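Local atomic coordinates of carbohydrate esterase family 2 (CE2) (Chaetomium olivicolor, PDB entry 4XVH), a protein that probably removes acetyl groups from xylan or related plant polysaccharides, pairing an esterase domain with a beta-sandwich carbohydrate-binding domain. Residues A105-R110 against G153-V158; G145-N150 against T311-G316; K164-N169 against D233-F238; P205-I210 against H250-N255. All blocks are in the same frame, centred on the assembly; numbering follows the deposited sequence.

Interaction 4 lies within the five-stranded parallel sheet of the esterase domain, interaction 1 at its edge strand 155-160, interaction 2 over one face, and interaction 3 packs a loop onto helix 228-243. Along the chain 1 and 2 alternate, as do 3 and 4, which both fall between the halves of 2. Interactions 1 and 2 have centres 15 Å apart and join through helix 144-151 and strand 155-160. Interactions 3 and 4, with centres 14 Å apart, meet where Met235 and Phe238 touch Leu253 and Ile210. Glu315 touching Leu254 links 2 with 4. Interactions 1 and 3, 27 Å apart between centres, do not touch. The contacts thus tie helices to both faces of the one esterase sheet.

Interaction 1: residues A105-R110 against G153-V158; sequences APAPKR and GADYSV
Among the polar contacts, one direct hydrogen bond runs from Asp155 N to Arg110 O, 2.9 Å long. It is bent, with an N-H...O angle of 135°, and its donor is tilted from the carbonyl plane. Two waters extend this polar link: one donates to Pro108 O and, at 2.6 Å, to Asp155 OD2, while the other accepts from Arg110 N and donates to Gly153 O. Asp155 OD2 also forms a salt bridge with Arg3 of strand 3-5. Among the van der Waals contacts, the ring of Pro108 lies across the carboxylate at about a right angle, its CD 3.2 Å from Asp155 OD2. On the same ring, Pro108 CB comes within 3.4 Å of Gly153 O. Farther along, Arg110 CB meets Ala154 CB at 3.6 Å. With CG anti to its carbonyl carbon (chi1 -63°) and the chain extended, the Arg110 guanidinium reaches Leu152 O and makes a cation-pi contact with Trp329. Were Asp155 replaced by an alanine, Arg3 and the bridging water would probably lose their carboxylate partner, and the Pro108 ring much of its packing surface. Gly153, at a positive phi of 66°, closes helix 144-151 with a Schellman motif. The chain then enters strand 155-160 beside strand 111-116, so this contact marks the start of a parallel strand pair joined by a beta-alpha-beta connection, as in Rossmann-like SGNH hydrolases.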
loop_
_atom_site.group_PDB
_atom_site.type_symbol
_atom_site.label_atom_id
_atom_site.label_comp_id
_atom_site.label_asym_id
_atom_site.label_seq_id
_atom_site.Cartn_x
_atom_site.Cartn_y
_atom_site.Cartn_z
ATOM N N ALA A 105 -12.428 -15.262 -12.908
ATOM C CA ALA A 105 -11.459 -15.195 -13.994
ATOM C C ALA A 105 -10.062 -15.404 -13.381
ATOM O O ALA A 105 -9.789 -14.911 -12.279
ATOM C CB ALA A 105 -11.556 -13.873 -14.730
ATOM N N PRO A 106 -9.193 -16.163 -14.069
ATOM C CA PRO A 106 -7.916 -16.597 -13.488
ATOM C C PRO A 106 -7.051 -15.430 -13.023
ATOM O O PRO A 106 -7.061 -14.357 -13.638
ATOM C CB PRO A 106 -7.244 -17.356 -14.641
ATOM C CG PRO A 106 -8.374 -17.818 -15.498
ATOM C CD PRO A 106 -9.368 -16.677 -15.438
ATOM N N ALA A 107 -6.319 -15.644 -11.935
ATOM C CA ALA A 107 -5.538 -14.582 -11.319
ATOM C C ALA A 107 -4.365 -14.171 -12.207
ATOM O O ALA A 107 -3.810 -14.989 -12.939
ATOM C CB ALA A 107 -5.040 -15.017 -9.964
ATOM N N PRO A 108 -3.989 -12.891 -12.145
ATOM C CA PRO A 108 -2.889 -12.381 -12.964
ATOM C C PRO A 108 -1.566 -13.152 -12.751
ATOM O O PRO A 108 -1.290 -13.625 -11.632
ATOM C CB PRO A 108 -2.754 -10.937 -12.478
ATOM C CG PRO A 108 -4.115 -10.589 -11.986
ATOM C CD PRO A 108 -4.660 -11.827 -11.382
ATOM N N LYS A 109 -0.759 -13.265 -13.804
ATOM C CA LYS A 109 0.577 -13.846 -13.680
ATOM C C LYS A 109 1.554 -12.825 -13.114
ATOM O O LYS A 109 2.557 -13.202 -12.514
ATOM C CB LYS A 109 1.087 -14.352 -15.025
ATOM C CG LYS A 109 0.235 -15.466 -15.571
ATOM C CD LYS A 109 0.662 -15.845 -16.963
ATOM C CE LYS A 109 -0.178 -17.009 -17.480
ATOM N NZ LYS A 109 0.405 -17.545 -18.735
ATOM N N ARG A 110 1.254 -11.536 -13.294
ATOM C CA ARG A 110 2.166 -10.485 -12.842
ATOM C C ARG A 110 1.871 -10.099 -11.398
ATOM O O ARG A 110 0.710 -10.008 -11.018
ATOM C CB ARG A 110 2.061 -9.247 -13.724
ATOM C CG ARG A 110 2.460 -9.509 -15.174
ATOM C CD ARG A 110 2.183 -8.259 -16.010
ATOM N NE ARG A 110 2.644 -8.496 -17.389
ATOM C CZ ARG A 110 2.426 -7.648 -18.391
ATOM N NH1 ARG A 110 1.790 -6.496 -18.146
ATOM N NH2 ARG A 110 2.870 -7.951 -19.621
ATOM N N GLY A 153 -1.808 -4.665 -15.244
ATOM C CA GLY A 153 -2.596 -5.874 -15.142
ATOM C C GLY A 153 -2.037 -6.811 -14.064
ATOM O O GLY A 153 -2.209 -8.029 -14.168
ATOM N N ALA A 154 -1.385 -6.255 -13.038
ATOM C CA ALA A 154 -0.753 -7.090 -12.016
ATOM C C ALA A 154 -1.527 -7.153 -10.698
ATOM O O ALA A 154 -2.110 -6.163 -10.273
ATOM C CB ALA A 154 0.661 -6.601 -11.721
ATOM N N ASP A 155 -1.499 -8.322 -10.050
ATOM C CA ASP A 155 -1.912 -8.414 -8.650
ATOM C C ASP A 155 -0.882 -7.651 -7.823
ATOM O O ASP A 155 0.268 -7.446 -8.254
ATOM C CB ASP A 155 -2.001 -9.885 -8.179
ATOM C CG ASP A 155 -3.412 -10.446 -8.292
ATOM O OD1 ASP A 155 -4.373 -9.653 -8.342
ATOM O OD2 ASP A 155 -3.568 -11.673 -8.350
ATOM N N TYR A 156 -1.260 -7.230 -6.628
ATOM C CA TYR A 156 -0.297 -6.491 -5.831
ATOM C C TYR A 156 -0.505 -6.803 -4.344
ATOM O O TYR A 156 -1.524 -7.395 -3.938
ATOM C CB TYR A 156 -0.397 -4.976 -6.098
ATOM C CG TYR A 156 -1.791 -4.432 -5.874
ATOM C CD1 TYR A 156 -2.194 -4.010 -4.614
ATOM C CD2 TYR A 156 -2.712 -4.346 -6.926
ATOM C CE1 TYR A 156 -3.463 -3.508 -4.393
ATOM C CE2 TYR A 156 -3.991 -3.849 -6.708
ATOM C CZ TYR A 156 -4.346 -3.424 -5.437
ATOM O OH TYR A 156 -5.596 -2.925 -5.183
ATOM N N SER A 157 0.495 -6.434 -3.564
ATOM C CA SER A 157 0.449 -6.505 -2.122
ATOM C C SER A 157 1.044 -5.221 -1.578
ATOM O O SER A 157 2.208 -4.907 -1.861
ATOM C CB SER A 157 1.236 -7.706 -1.595
ATOM O OG SER A 157 1.182 -7.715 -0.191
ATOM N N VAL A 158 0.222 -4.465 -0.849
ATOM C CA VAL A 158 0.672 -3.245 -0.198
ATOM C C VAL A 158 1.038 -3.567 1.245
ATOM O O VAL A 158 0.225 -4.123 1.990
ATOM C CB VAL A 158 -0.422 -2.149 -0.205
ATOM C CG1 VAL A 158 0.039 -0.919 0.584
ATOM C CG2 VAL A 158 -0.768 -1.751 -1.645
HETATM O O HOH W 1 -1.584 -13.320 -8.733
HETATM O O HOH W 2 -0.790 -10.339 -15.241
#

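Interaction 2: residues G145-N150 against T311-G316; sequences GVLAAN and THAAEG
Ala148 and Gly316 form the tight, buried end of this contact, where their CA atoms come to 4.6 Å. Ala148 CB rests 3.5 Å from Gly316 O, a methyl group against a backbone carbonyl. Gly316 allows the closeness: a beta carbon modelled on it would point at the other helix and lie only 3.0 Å from Leu147 CB. The axes of segments 145-150 and 311-316 accordingly approach to 8.0 Å, with a signed crossing angle of -43°. Ala148 also touches Leu319 and Ala320 farther along helix 309-327.

The looser side is carried by Leu147, which is partly open to solvent. Its CG stands anti to the carbonyl carbon (chi1 -70°), and from there CD1 reaches over the partner helix to lie 3.6 Å from Ala313 CA. The same methyl is 3.9 Å from Ala313 CB, which is itself exposed, so this edge is a single branch laid on a short side chain. His312, buried at the N-terminal side, contributes little direct packing; its ND1 is hydrogen-bonded to Tyr144 N and so ties helix 309-327 to the start of helix 144-151.

Val146 and Ala149 turn to Tyr156 on strand 155-160, while Glu315 touches Leu254 on strand 250-254. Such helices, side by side over one face of the parallel sheet, form one outer layer of the alpha/beta/alpha sandwich of SGNH hydrolases.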
loop_
_atom_site.group_PDB
_atom_site.type_symbol
_atom_site.label_atom_id
_atom_site.label_comp_id
_atom_site.label_asym_id
_atom_site.label_seq_id
_atom_site.Cartn_x
_atom_site.Cartn_y
_atom_site.Cartn_z
ATOM N N GLY A 145 0.974 3.408 -6.305
ATOM C CA GLY A 145 1.442 2.030 -6.469
ATOM C C GLY A 145 0.360 1.102 -7.004
ATOM O O GLY A 145 0.598 0.249 -7.860
ATOM N N VAL A 146 -0.848 1.249 -6.474
ATOM C CA VAL A 146 -1.983 0.460 -6.972
ATOM C C VAL A 146 -2.381 0.816 -8.416
ATOM O O VAL A 146 -2.670 -0.069 -9.243
ATOM C CB VAL A 146 -3.166 0.634 -6.010
ATOM C CG1 VAL A 146 -4.444 -0.013 -6.598
ATOM C CG2 VAL A 146 -2.756 0.000 -4.635
ATOM N N LEU A 147 -2.383 2.105 -8.732
ATOM C CA LEU A 147 -2.715 2.528 -10.083
ATOM C C LEU A 147 -1.676 1.982 -11.114
ATOM O O LEU A 147 -2.032 1.608 -12.232
ATOM C CB LEU A 147 -2.803 4.054 -10.147
ATOM C CG LEU A 147 -4.006 4.661 -9.405
ATOM C CD1 LEU A 147 -4.018 6.205 -9.600
ATOM C CD2 LEU A 147 -5.310 4.013 -9.942
ATOM N N ALA A 148 -0.410 1.934 -10.716
ATOM C CA ALA A 148 0.633 1.329 -11.546
ATOM C C ALA A 148 0.373 -0.169 -11.735
ATOM O O ALA A 148 0.492 -0.674 -12.844
ATOM C CB ALA A 148 2.037 1.553 -10.919
ATOM N N ALA A 149 0.056 -0.876 -10.654
ATOM C CA ALA A 149 -0.216 -2.320 -10.761
ATOM C C ALA A 149 -1.446 -2.551 -11.655
ATOM O O ALA A 149 -1.442 -3.413 -12.517
ATOM C CB ALA A 149 -0.432 -2.917 -9.348
ATOM N N ASN A 150 -2.503 -1.769 -11.450
ATOM C CA ASN A 150 -3.669 -1.844 -12.334
ATOM C C ASN A 150 -3.295 -1.664 -13.816
ATOM O O ASN A 150 -3.774 -2.387 -14.679
ATOM C CB ASN A 150 -4.698 -0.772 -11.989
ATOM C CG ASN A 150 -5.384 -0.985 -10.619
ATOM O OD1 ASN A 150 -5.321 -2.063 -9.994
ATOM N ND2 ASN A 150 -6.069 0.064 -10.165
ATOM N N THR A 311 -2.109 13.837 -7.991
ATOM C CA THR A 311 -0.677 13.617 -7.793
ATOM C C THR A 311 -0.348 12.126 -7.793
ATOM O O THR A 311 0.641 11.695 -8.401
ATOM C CB THR A 311 -0.194 14.287 -6.475
ATOM O OG1 THR A 311 -0.409 15.710 -6.576
ATOM C CG2 THR A 311 1.297 14.032 -6.234
ATOM N N HIS A 312 -1.183 11.330 -7.125
ATOM C CA HIS A 312 -0.996 9.886 -7.179
ATOM C C HIS A 312 -1.148 9.361 -8.619
ATOM O O HIS A 312 -0.388 8.523 -9.044
ATOM C CB HIS A 312 -2.018 9.186 -6.273
ATOM C CG HIS A 312 -1.601 9.095 -4.839
ATOM N ND1 HIS A 312 -0.643 8.198 -4.398
ATOM C CD2 HIS A 312 -2.026 9.767 -3.736
ATOM C CE1 HIS A 312 -0.510 8.307 -3.088
ATOM N NE2 HIS A 312 -1.324 9.270 -2.659
ATOM N N ALA A 313 -2.153 9.822 -9.353
ATOM C CA ALA A 313 -2.428 9.216 -10.642
ATOM C C ALA A 313 -1.241 9.500 -11.581
ATOM O O ALA A 313 -0.826 8.635 -12.370
ATOM C CB ALA A 313 -3.747 9.734 -11.223
ATOM N N ALA A 314 -0.692 10.714 -11.496
ATOM C CA ALA A 314 0.442 11.100 -12.348
ATOM C C ALA A 314 1.674 10.208 -12.094
ATOM O O ALA A 314 2.338 9.739 -13.037
ATOM C CB ALA A 314 0.780 12.568 -12.133
ATOM N N GLU A 315 1.973 9.915 -10.835
ATOM C CA GLU A 315 3.151 9.065 -10.555
ATOM C C GLU A 315 2.832 7.596 -10.837
ATOM O O GLU A 315 3.728 6.788 -11.143
ATOM C CB GLU A 315 3.616 9.235 -9.105
ATOM C CG GLU A 315 4.913 8.505 -8.733
ATOM C CD GLU A 315 6.156 9.069 -9.393
ATOM O OE1 GLU A 315 6.068 10.124 -10.081
ATOM O OE2 GLU A 315 7.231 8.434 -9.208
ATOM N N GLY A 316 1.553 7.247 -10.758
ATOM C CA GLY A 316 1.149 5.888 -11.107
ATOM C C GLY A 316 1.550 5.591 -12.542
ATOM O O GLY A 316 2.050 4.504 -12.875
#

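Interaction 3: residues K164-N169 against D233-F238; sequences KGLIRN and DAMVKF
The Phe238 ring meets Leu166 CD1 obliquely near one corner, with CD1 3.9 Å from Phe238 CD2. Pro182 touches both Leu166 and Phe238. The other flat group, the Asn169 amide, braces the loop: Gly165 N donates to Asn169 OD1 at 2.8 Å, in the carbonyl plane and nearly straight at 158°.

Leu166 carries most of the contact. With CG anti to the backbone N (chi1 176°), the side chain extends to the helix, where its two methyls part: CD1 goes to Phe238, while CD2 lies 3.5 Å from Met235 N and close to Met235 CB. Between them, Leu166 CG packs on Ala234 CB. Ile167 CG2 presses on the same methyl, Ala234 CB, at 3.3 Å, tighter than usual carbon contact. Cutting Leu166 back to an alanine would probably open a gap between Phe238 and Met235 and leave the loop held to the helix by little more than Ile167.

Asp216 fixes this loop by taking hydrogen bonds from Leu166 N and Ile167 N. Helix 228-243 packs through Met235 on Ala281 of helix 270-285 and on Leu253 of strand 250-254, while the loop lies against its flank, beyond the C-terminal ends of the strands.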
loop_
_atom_site.group_PDB
_atom_site.type_symbol
_atom_site.label_atom_id
_atom_site.label_comp_id
_atom_site.label_asym_id
_atom_site.label_seq_id
_atom_site.Cartn_x
_atom_site.Cartn_y
_atom_site.Cartn_z
ATOM N N LYS A 164 5.765 5.537 9.307
ATOM C CA LYS A 164 6.872 4.614 9.432
ATOM C C LYS A 164 8.020 4.972 8.520
ATOM O O LYS A 164 7.841 5.507 7.427
ATOM C CB LYS A 164 6.420 3.180 9.156
ATOM C CG LYS A 164 5.396 2.672 10.168
ATOM C CD LYS A 164 5.989 2.629 11.587
ATOM C CE LYS A 164 5.059 1.857 12.531
ATOM N NZ LYS A 164 5.629 1.762 13.913
ATOM N N GLY A 165 9.222 4.632 8.969
ATOM C CA GLY A 165 10.406 4.876 8.178
ATOM C C GLY A 165 11.227 3.622 7.898
ATOM O O GLY A 165 10.845 2.504 8.245
ATOM N N LEU A 166 12.363 3.837 7.250
ATOM C CA LEU A 166 13.351 2.812 6.989
ATOM C C LEU A 166 14.322 2.630 8.168
ATOM O O LEU A 166 14.570 1.506 8.594
ATOM C CB LEU A 166 14.130 3.180 5.733
ATOM C CG LEU A 166 15.300 2.289 5.298
ATOM C CD1 LEU A 166 14.780 0.873 4.928
ATOM C CD2 LEU A 166 16.072 2.920 4.135
ATOM N N ILE A 167 14.910 3.726 8.657
ATOM C CA ILE A 167 15.812 3.647 9.813
ATOM C C ILE A 167 15.218 4.340 11.037
ATOM O O ILE A 167 15.571 4.007 12.143
ATOM C CB ILE A 167 17.212 4.253 9.533
ATOM C CG1 ILE A 167 17.134 5.745 9.239
ATOM C CG2 ILE A 167 17.858 3.559 8.364
ATOM C CD1 ILE A 167 18.504 6.394 9.216
ATOM N N ARG A 168 14.298 5.286 10.842
ATOM C CA ARG A 168 13.644 5.902 11.983
ATOM C C ARG A 168 12.282 6.412 11.552
ATOM O O ARG A 168 12.107 6.835 10.419
ATOM C CB ARG A 168 14.511 7.033 12.579
ATOM C CG ARG A 168 14.757 8.230 11.652
ATOM C CD ARG A 168 15.762 9.239 12.269
ATOM N NE ARG A 168 15.746 10.512 11.544
ATOM C CZ ARG A 168 16.429 11.603 11.921
ATOM N NH1 ARG A 168 17.215 11.581 12.999
ATOM N NH2 ARG A 168 16.347 12.725 11.198
ATOM N N ASN A 169 11.316 6.345 12.464
ATOM C CA ASN A 169 9.955 6.745 12.153
ATOM C C ASN A 169 9.740 8.258 12.276
ATOM O O ASN A 169 10.713 9.014 12.445
ATOM C CB ASN A 169 8.988 5.984 13.047
ATOM C CG ASN A 169 9.035 4.473 12.801
ATOM O OD1 ASN A 169 9.175 4.016 11.649
ATOM N ND2 ASN A 169 8.946 3.694 13.884
ATOM N N ASP A 233 22.835 2.833 3.543
ATOM C CA ASP A 233 23.229 1.475 3.914
ATOM C C ASP A 233 21.992 0.614 4.201
ATOM O O ASP A 233 21.950 -0.556 3.838
ATOM C CB ASP A 233 24.138 1.474 5.146
ATOM C CG ASP A 233 25.558 1.991 4.869
ATOM O OD1 ASP A 233 25.948 2.164 3.696
ATOM O OD2 ASP A 233 26.296 2.216 5.866
ATOM N N ALA A 234 20.998 1.193 4.880
ATOM C CA ALA A 234 19.787 0.475 5.242
ATOM C C ALA A 234 18.929 0.142 4.040
ATOM O O ALA A 234 18.253 -0.903 4.001
ATOM C CB ALA A 234 18.965 1.285 6.215
ATOM N N MET A 235 18.900 1.063 3.086
ATOM C CA MET A 235 18.148 0.826 1.856
ATOM C C MET A 235 18.756 -0.388 1.118
ATOM O O MET A 235 18.041 -1.265 0.666
ATOM C CB MET A 235 18.167 2.074 0.975
ATOM C CG MET A 235 17.341 1.943 -0.297
ATOM S SD MET A 235 15.530 1.891 0.023
ATOM C CE MET A 235 15.129 3.633 0.279
ATOM N N VAL A 236 20.083 -0.439 1.031
ATOM C CA VAL A 236 20.737 -1.580 0.398
ATOM C C VAL A 236 20.405 -2.871 1.161
ATOM O O VAL A 236 19.974 -3.863 0.574
ATOM C CB VAL A 236 22.257 -1.360 0.316
ATOM C CG1 VAL A 236 22.972 -2.645 -0.106
ATOM C CG2 VAL A 236 22.556 -0.216 -0.664
ATOM N N LYS A 237 20.525 -2.829 2.481
ATOM C CA LYS A 237 20.267 -4.007 3.297
ATOM C C LYS A 237 18.804 -4.506 3.205
ATOM O O LYS A 237 18.548 -5.716 3.166
ATOM C CB LYS A 237 20.648 -3.692 4.750
ATOM C CG LYS A 237 20.487 -4.850 5.717
ATOM C CD LYS A 237 21.390 -6.029 5.331
ATOM C CE LYS A 237 21.490 -7.044 6.484
ATOM N NZ LYS A 237 20.131 -7.246 7.104
ATOM N N PHE A 238 17.850 -3.570 3.172
ATOM C CA PHE A 238 16.431 -3.917 3.099
ATOM C C PHE A 238 16.150 -4.665 1.773
ATOM O O PHE A 238 15.521 -5.714 1.760
ATOM C CB PHE A 238 15.552 -2.661 3.214
ATOM C CG PHE A 238 14.067 -2.952 3.315
ATOM C CD1 PHE A 238 13.616 -4.153 3.849
ATOM C CD2 PHE A 238 13.133 -2.030 2.872
ATOM C CE1 PHE A 238 12.244 -4.441 3.932
ATOM C CE2 PHE A 238 11.769 -2.296 2.956
ATOM C CZ PHE A 238 11.328 -3.533 3.498
#

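Interaction 4: residues P205-I210 against H250-N255; sequences PDAVVI and HFFLLN
Asp206-Ile210 and His250-Leu254 are joined by a parallel ladder of five backbone hydrogen bonds, running from His250 N on Asp206 O to Leu254 N on Ile210 O, with the strand axes 4.7 Å apart and 17° from parallel, and the bond from Ile210 N to Phe252 O nearly straight at 170°.

Side chains pair by face. On one face, Val208 and Phe251 lie side by side, with Val208 CB 3.6 Å from Phe251 CD2. Phe251 CG lies anti to the carbonyl carbon (chi1 -70°), which helps lay the ring alongside Val208. Ile210 CD1 comes to the edge of that ring, close to its plane, at 4.2 Å from Phe251 CD2. The same CD1 packs 3.9 Å from Leu253 CD2, with the two side chains running alongside each other. On the opposite face, Ala207 CB approaches the Phe252 ring obliquely, 3.7 Å from CE1. Phe252 stacks on His290 of the neighbouring strand 289-292. Val209 CG1 meets Leu254 CD1 at 3.8 Å.

Val239 of helix 228-243 covers Ile210 and Phe251, and that helix lies between the two strands in sequence, completing a beta-alpha-beta crossover. Strand 207-211 also bonds to strand 111-116, and Asn215, shortly beyond it, lies in the pocket holding the bound polyether. This buried, strongly apolar strand pair belongs to the parallel sheet core of the Rossmann-like SGNH fold.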
loop_
_atom_site.group_PDB
_atom_site.type_symbol
_atom_site.label_atom_id
_atom_site.label_comp_id
_atom_site.label_asym_id
_atom_site.label_seq_id
_atom_site.Cartn_x
_atom_site.Cartn_y
_atom_site.Cartn_z
ATOM N N PRO A 205 6.820 -11.742 -6.229
ATOM C CA PRO A 205 6.726 -10.490 -6.974
ATOM C C PRO A 205 7.751 -10.366 -8.086
ATOM O O PRO A 205 8.947 -10.639 -7.881
ATOM C CB PRO A 205 6.983 -9.426 -5.912
ATOM C CG PRO A 205 6.563 -10.043 -4.636
ATOM C CD PRO A 205 6.800 -11.533 -4.763
ATOM N N ASP A 206 7.268 -9.948 -9.249
ATOM C CA ASP A 206 8.137 -9.583 -10.350
ATOM C C ASP A 206 8.825 -8.266 -10.060
ATOM O O ASP A 206 9.954 -8.009 -10.518
ATOM C CB ASP A 206 7.342 -9.444 -11.637
ATOM C CG ASP A 206 6.561 -10.675 -11.959
ATOM O OD1 ASP A 206 7.104 -11.530 -12.680
ATOM O OD2 ASP A 206 5.400 -10.781 -11.518
ATOM N N ALA A 207 8.120 -7.433 -9.304
ATOM C CA ALA A 207 8.594 -6.101 -8.996
ATOM C C ALA A 207 8.293 -5.790 -7.544
ATOM O O ALA A 207 7.232 -6.162 -7.036
ATOM C CB ALA A 207 7.921 -5.068 -9.902
ATOM N N VAL A 208 9.224 -5.082 -6.905
ATOM C CA VAL A 208 9.076 -4.618 -5.542
ATOM C C VAL A 208 9.348 -3.128 -5.527
ATOM O O VAL A 208 10.441 -2.674 -5.927
ATOM C CB VAL A 208 10.031 -5.320 -4.586
ATOM C CG1 VAL A 208 9.998 -4.653 -3.181
ATOM C CG2 VAL A 208 9.678 -6.815 -4.500
ATOM N N VAL A 209 8.329 -2.390 -5.088
ATOM C CA VAL A 209 8.340 -0.933 -5.060
ATOM C C VAL A 209 8.559 -0.461 -3.630
ATOM O O VAL A 209 7.857 -0.907 -2.711
ATOM C CB VAL A 209 7.023 -0.338 -5.588
ATOM C CG1 VAL A 209 7.081 1.203 -5.495
ATOM C CG2 VAL A 209 6.767 -0.811 -7.043
ATOM N N ILE A 210 9.568 0.374 -3.420
ATOM C CA ILE A 210 9.818 0.849 -2.063
ATOM C C ILE A 210 9.822 2.362 -2.036
ATOM O O ILE A 210 10.605 2.977 -2.747
ATOM C CB ILE A 210 11.155 0.330 -1.512
ATOM C CG1 ILE A 210 11.153 -1.208 -1.512
ATOM C CG2 ILE A 210 11.400 0.922 -0.108
ATOM C CD1 ILE A 210 12.495 -1.824 -1.270
ATOM N N HIS A 250 12.789 -7.226 -9.673
ATOM C CA HIS A 250 13.363 -5.898 -9.853
ATOM C C HIS A 250 12.845 -4.965 -8.764
ATOM O O HIS A 250 11.690 -5.075 -8.339
ATOM C CB HIS A 250 13.036 -5.333 -11.231
ATOM C CG HIS A 250 13.845 -5.959 -12.325
ATOM N ND1 HIS A 250 14.733 -5.246 -13.098
ATOM C CD2 HIS A 250 13.919 -7.241 -12.754
ATOM C CE1 HIS A 250 15.331 -6.063 -13.953
ATOM N NE2 HIS A 250 14.838 -7.275 -13.777
ATOM N N PHE A 251 13.702 -4.047 -8.314
ATOM C CA PHE A 251 13.322 -3.141 -7.233
ATOM C C PHE A 251 13.235 -1.702 -7.743
ATOM O O PHE A 251 14.121 -1.234 -8.494
ATOM C CB PHE A 251 14.333 -3.262 -6.070
ATOM C CG PHE A 251 14.230 -4.577 -5.340
ATOM C CD1 PHE A 251 14.731 -5.735 -5.918
ATOM C CD2 PHE A 251 13.554 -4.656 -4.122
ATOM C CE1 PHE A 251 14.629 -6.953 -5.284
ATOM C CE2 PHE A 251 13.427 -5.856 -3.466
ATOM C CZ PHE A 251 13.957 -7.025 -4.052
ATOM N N PHE A 252 12.181 -1.010 -7.317
ATOM C CA PHE A 252 11.879 0.347 -7.743
ATOM C C PHE A 252 11.855 1.246 -6.517
ATOM O O PHE A 252 10.926 1.189 -5.696
ATOM C CB PHE A 252 10.556 0.355 -8.530
ATOM C CG PHE A 252 10.656 -0.473 -9.787
ATOM C CD1 PHE A 252 10.433 -1.852 -9.740
ATOM C CD2 PHE A 252 11.137 0.081 -10.969
ATOM C CE1 PHE A 252 10.608 -2.655 -10.866
ATOM C CE2 PHE A 252 11.308 -0.745 -12.129
ATOM C CZ PHE A 252 11.030 -2.101 -12.057
ATOM N N LEU A 253 12.900 2.062 -6.403
ATOM C CA LEU A 253 13.147 2.902 -5.232
ATOM C C LEU A 253 12.792 4.354 -5.525
ATOM O O LEU A 253 13.393 4.999 -6.387
ATOM C CB LEU A 253 14.616 2.786 -4.801
ATOM C CG LEU A 253 15.172 1.359 -4.678
ATOM C CD1 LEU A 253 16.602 1.340 -4.080
ATOM C CD2 LEU A 253 14.290 0.431 -3.869
ATOM N N LEU A 254 11.798 4.864 -4.827
ATOM C CA LEU A 254 11.274 6.199 -5.129
ATOM C C LEU A 254 11.692 7.232 -4.098
ATOM O O LEU A 254 11.766 6.940 -2.913
ATOM C CB LEU A 254 9.737 6.193 -5.182
ATOM C CG LEU A 254 9.003 5.664 -6.419
ATOM C CD1 LEU A 254 9.173 4.154 -6.601
ATOM C CD2 LEU A 254 7.484 6.059 -6.318
ATOM N N ASN A 255 11.913 8.460 -4.549
ATOM C CA ASN A 255 12.074 9.544 -3.625
ATOM C C ASN A 255 10.683 10.139 -3.324
ATOM O O ASN A 255 9.649 9.702 -3.867
ATOM C CB ASN A 255 13.049 10.590 -4.187
ATOM C CG ASN A 255 12.648 11.072 -5.552
ATOM O OD1 ASN A 255 11.555 10.781 -6.004
ATOM N ND2 ASN A 255 13.535 11.821 -6.219
HETATM O O HOH W 3 12.336 4.798 -1.158
#